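Local coordinates for 4-amino-4-deoxy-L-arabinose transferase or related glycosyltransferases of PMT family (Cupriavidus metallidurans, PDB 5EZM), which probably transfers 4-amino-4-deoxy-L-arabinose from a polyprenyl phosphate carrier to lipid A, as a zinc-binding membrane glycosyltransferase of the GT-C fold, at residues 285-288 against 289-293; 456-459 against 460-464; 488-491 against 492-496. One frame throughout, in Å; residues are numbered along the deposited sequence.

Contact 1. Residues 285-288 against 289-293; sequences VFYF and LPLVI. With MPG ([(Z)-octadec-9-enyl] (2R)-2,3-bis(oxidanyl)propanoate), chain Q; MPG ([(Z)-octadec-9-enyl] (2R)-2,3-bis(oxidanyl)propanoate), chain B.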
loop_
_atom_site.group_PDB
_atom_site.type_symbol
_atom_site.label_atom_id
_atom_site.label_comp_id
_atom_site.label_asym_id
_atom_site.label_seq_id
_atom_site.Cartn_x
_atom_site.Cartn_y
_atom_site.Cartn_z
ATOM N N VAL A 285 -0.182 10.403 19.844
ATOM C CA VAL A 285 1.214 10.156 19.505
ATOM C C VAL A 285 1.531 8.666 19.515
ATOM O O VAL A 285 2.528 8.244 18.920
ATOM C CB VAL A 285 2.139 10.935 20.464
ATOM C CG1 VAL A 285 2.158 10.292 21.847
ATOM C CG2 VAL A 285 3.546 11.054 19.888
ATOM N N PHE A 286 0.698 7.851 20.163
ATOM C CA PHE A 286 0.875 6.405 20.188
ATOM C C PHE A 286 0.163 5.708 19.030
ATOM O O PHE A 286 -0.038 4.487 19.078
ATOM C CB PHE A 286 0.380 5.840 21.521
ATOM C CG PHE A 286 0.747 6.678 22.708
ATOM C CD1 PHE A 286 2.017 6.613 23.251
ATOM C CD2 PHE A 286 -0.182 7.530 23.284
ATOM C CE1 PHE A 286 2.356 7.384 24.346
ATOM C CE2 PHE A 286 0.149 8.303 24.378
ATOM C CZ PHE A 286 1.420 8.231 24.909
ATOM N N TYR A 287 -0.208 6.458 17.987
ATOM C CA TYR A 287 -1.037 5.910 16.917
ATOM C C TYR A 287 -0.361 4.731 16.226
ATOM O O TYR A 287 -0.998 3.700 15.976
ATOM C CB TYR A 287 -1.367 7.015 15.913
ATOM C CG TYR A 287 -2.134 6.563 14.693
ATOM C CD1 TYR A 287 -3.510 6.395 14.736
ATOM C CD2 TYR A 287 -1.481 6.324 13.490
ATOM C CE1 TYR A 287 -4.214 5.988 13.624
ATOM C CE2 TYR A 287 -2.176 5.917 12.369
ATOM C CZ TYR A 287 -3.543 5.749 12.440
ATOM O OH TYR A 287 -4.242 5.343 11.324
ATOM N N PHE A 288 0.927 4.856 15.917
ATOM C CA PHE A 288 1.648 3.842 15.159
ATOM C C PHE A 288 2.244 2.746 16.033
ATOM O O PHE A 288 2.987 1.903 15.519
ATOM C CB PHE A 288 2.756 4.495 14.329
ATOM C CG PHE A 288 2.250 5.385 13.239
ATOM C CD1 PHE A 288 1.740 4.845 12.069
ATOM C CD2 PHE A 288 2.286 6.761 13.376
ATOM C CE1 PHE A 288 1.275 5.660 11.056
ATOM C CE2 PHE A 288 1.820 7.584 12.367
ATOM C CZ PHE A 288 1.314 7.032 11.205
ATOM N N LEU A 289 1.944 2.736 17.341
ATOM C CA LEU A 289 2.515 1.706 18.208
ATOM C C LEU A 289 1.843 0.352 17.994
ATOM O O LEU A 289 2.547 -0.631 17.697
ATOM C CB LEU A 289 2.470 2.168 19.667
ATOM C CG LEU A 289 3.197 1.301 20.691
ATOM C CD1 LEU A 289 4.616 1.006 20.229
ATOM C CD2 LEU A 289 3.200 1.983 22.052
ATOM N N PRO A 290 0.513 0.218 18.106
ATOM C CA PRO A 290 -0.102 -1.063 17.733
ATOM C C PRO A 290 0.042 -1.380 16.261
ATOM O O PRO A 290 -0.021 -2.557 15.892
ATOM C CB PRO A 290 -1.574 -0.877 18.125
ATOM C CG PRO A 290 -1.792 0.577 18.030
ATOM C CD PRO A 290 -0.512 1.201 18.506
ATOM N N LEU A 291 0.236 -0.371 15.407
ATOM C CA LEU A 291 0.464 -0.638 13.991
ATOM C C LEU A 291 1.820 -1.292 13.769
ATOM O O LEU A 291 1.934 -2.258 13.010
ATOM C CB LEU A 291 0.352 0.653 13.183
ATOM C CG LEU A 291 -1.067 1.131 12.891
ATOM C CD1 LEU A 291 -1.033 2.527 12.304
ATOM C CD2 LEU A 291 -1.755 0.173 11.943
ATOM N N VAL A 292 2.866 -0.777 14.419
ATOM C CA VAL A 292 4.187 -1.367 14.234
ATOM C C VAL A 292 4.256 -2.730 14.912
ATOM O O VAL A 292 4.880 -3.663 14.389
ATOM C CB VAL A 292 5.293 -0.411 14.731
ATOM C CG1 VAL A 292 5.280 -0.265 16.247
ATOM C CG2 VAL A 292 6.664 -0.884 14.255
ATOM N N ILE A 293 3.598 -2.885 16.066
ATOM C CA ILE A 293 3.652 -4.164 16.772
ATOM C C ILE A 293 2.859 -5.226 16.015
ATOM O O ILE A 293 3.331 -6.350 15.809
ATOM C CB ILE A 293 3.155 -4.003 18.220
ATOM C CG1 ILE A 293 4.086 -3.077 19.000
ATOM C CG2 ILE A 293 3.068 -5.356 18.910
ATOM C CD1 ILE A 293 3.667 -2.861 20.430
HETATM C C2 MPG Q . -1.692 -5.584 17.710
HETATM C C3 MPG Q . -3.019 -5.405 16.984
HETATM C C4 MPG Q . -3.003 -4.214 16.037
HETATM C C5 MPG Q . -4.273 -3.353 16.149
HETATM C C6 MPG Q . -4.183 -2.075 15.300
HETATM C C7 MPG Q . -4.952 -0.896 15.926
HETATM C C8 MPG Q . -4.586 0.452 15.258
HETATM C C9 MPG Q . -4.858 1.670 16.175
HETATM C C10 MPG Q . -4.416 3.004 15.513
HETATM C C1 MPG Q . -1.661 -6.851 18.565
HETATM C C2 MPG B . -2.451 2.437 22.980
HETATM C C3 MPG B . -2.285 3.370 21.786
HETATM C C4 MPG B . -3.620 3.819 21.215
HETATM C C5 MPG B . -3.474 4.543 19.865
HETATM C C6 MPG B . -4.657 5.485 19.593
HETATM C C7 MPG B . -4.526 6.233 18.254
HETATM C C8 MPG B . -5.476 7.453 18.167
HETATM C C1 MPG B . -1.112 1.868 23.463
#

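Contact 2. Residues 456-459 against 460-464; sequences GHET and VGRPA. With MPG ([(Z)-octadec-9-enyl] (2R)-2,3-bis(oxidanyl)propanoate), chain N; MPG ([(Z)-octadec-9-enyl] (2R)-2,3-bis(oxidanyl)propanoate), chain X.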
loop_
_atom_site.group_PDB
_atom_site.type_symbol
_atom_site.label_atom_id
_atom_site.label_comp_id
_atom_site.label_asym_id
_atom_site.label_seq_id
_atom_site.Cartn_x
_atom_site.Cartn_y
_atom_site.Cartn_z
ATOM N N GLY A 456 -9.670 -13.450 3.086
ATOM C CA GLY A 456 -10.953 -13.510 3.759
ATOM C C GLY A 456 -11.675 -12.179 3.773
ATOM O O GLY A 456 -12.909 -12.138 3.808
ATOM N N HIS A 457 -10.927 -11.075 3.740
ATOM C CA HIS A 457 -11.550 -9.759 3.684
ATOM C C HIS A 457 -12.400 -9.566 2.434
ATOM O O HIS A 457 -13.197 -8.624 2.389
ATOM C CB HIS A 457 -10.484 -8.664 3.760
ATOM C CG HIS A 457 -11.050 -7.283 3.856
ATOM N ND1 HIS A 457 -11.119 -6.429 2.776
ATOM C CD2 HIS A 457 -11.594 -6.613 4.900
ATOM C CE1 HIS A 457 -11.669 -5.288 3.153
ATOM N NE2 HIS A 457 -11.970 -5.374 4.436
ATOM N N GLU A 458 -12.254 -10.433 1.427
ATOM C CA GLU A 458 -13.125 -10.371 0.258
ATOM C C GLU A 458 -14.596 -10.490 0.644
ATOM O O GLU A 458 -15.461 -9.922 -0.035
ATOM C CB GLU A 458 -12.735 -11.468 -0.737
ATOM C CG GLU A 458 -13.765 -11.783 -1.805
ATOM C CD GLU A 458 -13.830 -10.746 -2.913
ATOM O OE1 GLU A 458 -13.336 -9.617 -2.727
ATOM O OE2 GLU A 458 -14.380 -11.066 -3.985
ATOM N N THR A 459 -14.895 -11.195 1.743
ATOM C CA THR A 459 -16.283 -11.359 2.170
ATOM C C THR A 459 -16.967 -10.014 2.385
ATOM O O THR A 459 -18.131 -9.838 2.011
ATOM C CB THR A 459 -16.353 -12.196 3.449
ATOM O OG1 THR A 459 -15.554 -11.583 4.469
ATOM C CG2 THR A 459 -15.857 -13.607 3.197
ATOM N N VAL A 460 -16.265 -9.052 2.984
ATOM C CA VAL A 460 -16.841 -7.731 3.204
ATOM C C VAL A 460 -16.427 -6.727 2.135
ATOM O O VAL A 460 -17.081 -5.681 2.001
ATOM C CB VAL A 460 -16.480 -7.184 4.603
ATOM C CG1 VAL A 460 -16.849 -8.192 5.687
ATOM C CG2 VAL A 460 -15.007 -6.831 4.676
ATOM N N GLY A 461 -15.377 -7.010 1.371
ATOM C CA GLY A 461 -14.901 -6.076 0.372
ATOM C C GLY A 461 -15.660 -6.160 -0.936
ATOM O O GLY A 461 -15.875 -5.141 -1.601
ATOM N N ARG A 462 -16.064 -7.373 -1.318
ATOM C CA ARG A 462 -16.799 -7.544 -2.571
ATOM C C ARG A 462 -18.154 -6.846 -2.565
ATOM O O ARG A 462 -18.461 -6.141 -3.543
ATOM C CB ARG A 462 -16.937 -9.037 -2.889
ATOM C CG ARG A 462 -17.928 -9.327 -3.998
ATOM C CD ARG A 462 -18.038 -10.808 -4.299
ATOM N NE ARG A 462 -19.194 -11.086 -5.147
ATOM C CZ ARG A 462 -19.402 -12.234 -5.782
ATOM N NH1 ARG A 462 -18.527 -13.225 -5.677
ATOM N NH2 ARG A 462 -20.483 -12.390 -6.528
ATOM N N PRO A 463 -19.005 -6.981 -1.540
ATOM C CA PRO A 463 -20.271 -6.230 -1.558
ATOM C C PRO A 463 -20.080 -4.730 -1.500
ATOM O O PRO A 463 -20.987 -3.990 -1.897
ATOM C CB PRO A 463 -21.009 -6.749 -0.317
ATOM C CG PRO A 463 -19.934 -7.245 0.577
ATOM C CD PRO A 463 -18.911 -7.835 -0.342
ATOM N N ALA A 464 -18.935 -4.251 -1.015
ATOM C CA ALA A 464 -18.702 -2.814 -0.972
ATOM C C ALA A 464 -18.180 -2.287 -2.301
ATOM O O ALA A 464 -18.431 -1.127 -2.646
ATOM C CB ALA A 464 -17.722 -2.470 0.151
HETATM C C2 MPG N . -8.386 -4.222 5.453
HETATM C C3 MPG N . -7.680 -5.553 5.223
HETATM C C4 MPG N . -7.412 -6.294 6.523
HETATM C C5 MPG N . -6.389 -7.427 6.342
HETATM C C6 MPG N . -5.869 -7.948 7.692
HETATM C C7 MPG N . -4.581 -8.780 7.557
HETATM C C8 MPG N . -3.912 -9.032 8.930
HETATM C C1 MPG N . -8.594 -3.441 4.152
HETATM C C2 MPG X . -15.742 -16.625 0.780
HETATM C C3 MPG X . -15.102 -15.428 0.088
HETATM C C4 MPG X . -13.596 -15.354 0.298
HETATM C C5 MPG X . -12.931 -16.737 0.399
HETATM C C6 MPG X . -11.497 -16.672 0.953
HETATM C C7 MPG X . -10.710 -17.971 0.686
HETATM C C8 MPG X . -9.298 -17.964 1.321
HETATM C C1 MPG X . -17.233 -16.405 1.046
#

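Contact 3. Residues 488-491 against 492-496; sequences MLDH and TLPFY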
loop_
_atom_site.group_PDB
_atom_site.type_symbol
_atom_site.label_atom_id
_atom_site.label_comp_id
_atom_site.label_asym_id
_atom_site.label_seq_id
_atom_site.Cartn_x
_atom_site.Cartn_y
_atom_site.Cartn_z
ATOM N N MET A 488 -21.375 11.877 -3.739
ATOM C CA MET A 488 -20.814 10.569 -3.418
ATOM C C MET A 488 -19.652 10.304 -4.358
ATOM O O MET A 488 -19.844 10.238 -5.578
ATOM C CB MET A 488 -21.865 9.461 -3.532
ATOM C CG MET A 488 -21.271 8.063 -3.634
ATOM S SD MET A 488 -22.460 6.738 -3.338
ATOM C CE MET A 488 -22.527 6.720 -1.548
ATOM N N LEU A 489 -18.456 10.165 -3.798
ATOM C CA LEU A 489 -17.264 9.834 -4.573
ATOM C C LEU A 489 -17.075 8.327 -4.470
ATOM O O LEU A 489 -16.360 7.828 -3.601
ATOM C CB LEU A 489 -16.044 10.598 -4.071
ATOM C CG LEU A 489 -14.735 10.338 -4.823
ATOM C CD1 LEU A 489 -14.944 10.452 -6.327
ATOM C CD2 LEU A 489 -13.640 11.292 -4.353
ATOM N N ASP A 490 -17.743 7.597 -5.357
ATOM C CA ASP A 490 -17.586 6.150 -5.402
ATOM C C ASP A 490 -16.212 5.815 -5.969
ATOM O O ASP A 490 -15.884 6.209 -7.092
ATOM C CB ASP A 490 -18.690 5.521 -6.244
ATOM C CG ASP A 490 -18.923 4.067 -5.899
ATOM O OD1 ASP A 490 -20.098 3.652 -5.868
ATOM O OD2 ASP A 490 -17.936 3.340 -5.650
ATOM N N HIS A 491 -15.406 5.094 -5.195
ATOM C CA HIS A 491 -14.025 4.848 -5.582
ATOM C C HIS A 491 -13.826 3.553 -6.359
ATOM O O HIS A 491 -12.771 3.382 -6.978
ATOM C CB HIS A 491 -13.128 4.825 -4.344
ATOM C CG HIS A 491 -12.988 6.156 -3.673
ATOM N ND1 HIS A 491 -12.180 7.157 -4.168
ATOM C CD2 HIS A 491 -13.543 6.646 -2.540
ATOM C CE1 HIS A 491 -12.243 8.207 -3.368
ATOM N NE2 HIS A 491 -13.063 7.921 -2.371
ATOM N N THR A 492 -14.797 2.645 -6.351
ATOM C CA THR A 492 -14.625 1.347 -6.991
ATOM C C THR A 492 -15.577 1.104 -8.148
ATOM O O THR A 492 -15.185 0.474 -9.134
ATOM C CB THR A 492 -14.794 0.226 -5.962
ATOM O OG1 THR A 492 -16.078 0.343 -5.337
ATOM C CG2 THR A 492 -13.708 0.313 -4.902
ATOM N N LEU A 493 -16.819 1.579 -8.058
ATOM C CA LEU A 493 -17.791 1.302 -9.114
ATOM C C LEU A 493 -17.421 1.923 -10.458
ATOM O O LEU A 493 -17.579 1.235 -11.483
ATOM C CB LEU A 493 -19.188 1.757 -8.674
ATOM C CG LEU A 493 -20.321 1.457 -9.660
ATOM C CD1 LEU A 493 -20.494 -0.041 -9.827
ATOM C CD2 LEU A 493 -21.616 2.095 -9.202
ATOM N N PRO A 494 -16.950 3.176 -10.546
ATOM C CA PRO A 494 -16.550 3.689 -11.868
ATOM C C PRO A 494 -15.462 2.862 -12.532
ATOM O O PRO A 494 -15.487 2.701 -13.758
ATOM C CB PRO A 494 -16.087 5.124 -11.570
ATOM C CG PRO A 494 -15.959 5.213 -10.096
ATOM C CD PRO A 494 -16.926 4.238 -9.528
ATOM N N PHE A 495 -14.512 2.320 -11.760
ATOM C CA PHE A 495 -13.498 1.450 -12.349
ATOM C C PHE A 495 -14.136 0.220 -12.975
ATOM O O PHE A 495 -13.831 -0.136 -14.119
ATOM C CB PHE A 495 -12.470 1.030 -11.297
ATOM C CG PHE A 495 -11.461 0.025 -11.801
ATOM C CD1 PHE A 495 -10.335 0.440 -12.498
ATOM C CD2 PHE A 495 -11.637 -1.333 -11.578
ATOM C CE1 PHE A 495 -9.403 -0.485 -12.960
ATOM C CE2 PHE A 495 -10.711 -2.263 -12.036
ATOM C CZ PHE A 495 -9.593 -1.839 -12.727
ATOM N N TYR A 496 -15.022 -0.449 -12.233
ATOM C CA TYR A 496 -15.651 -1.656 -12.759
ATOM C C TYR A 496 -16.566 -1.351 -13.936
ATOM O O TYR A 496 -16.781 -2.219 -14.789
ATOM C CB TYR A 496 -16.412 -2.382 -11.653
ATOM C CG TYR A 496 -15.496 -3.147 -10.735
ATOM C CD1 TYR A 496 -14.936 -4.352 -11.136
ATOM C CD2 TYR A 496 -15.174 -2.660 -9.472
ATOM C CE1 TYR A 496 -14.087 -5.056 -10.306
ATOM C CE2 TYR A 496 -14.323 -3.362 -8.632
ATOM C CZ TYR A 496 -13.784 -4.557 -9.059
ATOM O OH TYR A 496 -12.939 -5.261 -8.237
HETATM O O HOH W 1 -13.125 3.973 -9.373
#

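Contact 1. Residues 285-288 against 289-293
With chi1 of 176° the Tyr287 ring swings opposite the residue's own nitrogen, while Leu291, four residues on, holds CG beside its N (chi1 -79°), and these two rotations bring the tyrosine ring and the leucine methyl CD1 together. CE2 of Tyr287 lies 3.6 Å from CD1 of Leu291. The same methyl also serves Phe288, whose CD1 approaches it to 3.6 Å, so one leucine branch touches both rings. The Tyr287 ring turns its edge to the Phe288 face, with CD2 of Tyr287 3.5 Å above the plane of that ring. Two lipid chains also touch Tyr287, with C7 of the lipid MPG (chain B) at the ring edge, 3.7 Å from Tyr287 CD1, and C10 of MPG (chain Q) 3.5 Å from Tyr287 CE1. Replacing the tyrosine with alanine is likely to leave Leu291 CD1 without one of its two ring partners and both lipid chains without the ring they touch. The backbone winds into the helix here: Leu289 N donates to Phe286 O (3.2 Å), then Val292 N to Phe288 O (2.9 Å). Pro290 joins the turn through CD, next to the carbonyl oxygens of Phe286 and Tyr287. This entrance to helix 288-295 faces lipid on one flank; on another, Phe288 packs on Phe335 and Phe338 of helix 323-339, while Tyr287 and Leu291 both touch Pro346 in a loop.

Contact 2. Residues 456-459 against 460-464
His457 and Val460 meet in a CH-pi contact in the short helix around 458-465, which follows helix 435-456 in this GT-C glycosyltransferase. The two side chains cross at about a right angle, and CG2 of Val460 sits over one face of the imidazole, 3.7 Å from the His457 ring centroid and 29° off its normal. The opposite face carries the lipid MPG (chain N), whose C1 comes within 3.7 Å of His457 CE1, so the ring is sandwiched between a valine methyl and an alkyl chain. The next residue, Glu458, is bent at chi2 (76°), which brings its carboxylate across the base of Arg462 at a slant: OE2 of Glu458 is 3.4 Å from CB of Arg462. The charged ends do not meet, OE2 of Glu458 and NE of Arg462 being 5.0 Å apart, and the carboxylate and guanidinium planes stand 53° apart; Glu458 OE2 instead bonds His53, and Arg462 NH2 makes a salt bridge with Asp468. In the backbone, Arg462 N donates to Glu458 O (2.9 Å) in a nearly straight bond. Pro463 has no N-H to give, its CD lies 3.2 Å from Thr459 O, and the helix kinks there. Two donors of one residue grip Gly456 O: Thr459 N, and Thr459 OG1 at 2.8 Å.

Contact 3. Residues 488-491 against 492-496
The Asp490 side chain caps the turn into helix 493-497, accepting from Thr492 N and Leu493 N, within the range of the aminoarabinose transferase C-terminal domain. A chi1 of -157° places the aspartate's carboxylate across from its own amide nitrogen, a rotation that carries OD2 to the amides of the turn. Leu493 N donates to Asp490 OD2 over 3.2 Å, from well above the carboxylate plane, and Thr492 N reaches the same Asp490 OD2 at 3.3 Å on its anti side, only 18° out of plane. Both donors come from one face of the carboxylate. Asp490 OD1 is engaged by a salt bridge to Arg565, so both carboxylate oxygens have partners and the group's rotation is restrained; the nearby guanidinium and helix start would probably stabilise its negative charge. Leu493 CB packs 3.5 Å from Asp490 OD1, the two side chains crossing at a slant. His491 has CG beside its N (chi1 -68°), with Leu489 O over one ring face, offset toward the rim, and its ND1 bonds Tyr80. The Thr492 hydroxyl bonds Ser465 O. Pro494 closes the turn, with CG 3.2 Å from Asp490 O.

In the fold
Contacts 2 and 3 are neighbours, their centres about 15 Å apart, and they touch where Ala464 O packs 3.9 Å from Thr492 OG1. Arg565 joins them further: it bonds the carbonyl of Ala464 in contact 2 and the carboxylate of Asp490 in contact 3. Contact 1 stands apart, its centre about 26 Å from that of contact 2 and about 31 Å from that of contact 3, with no touch to either. Contacts 1 and 2 each rest against bound MPG chains, whereas contact 3 approaches the metal site: the His491 side chain is about 11 Å from the zinc ion, and about 9 Å from the side chain of its ligand His270.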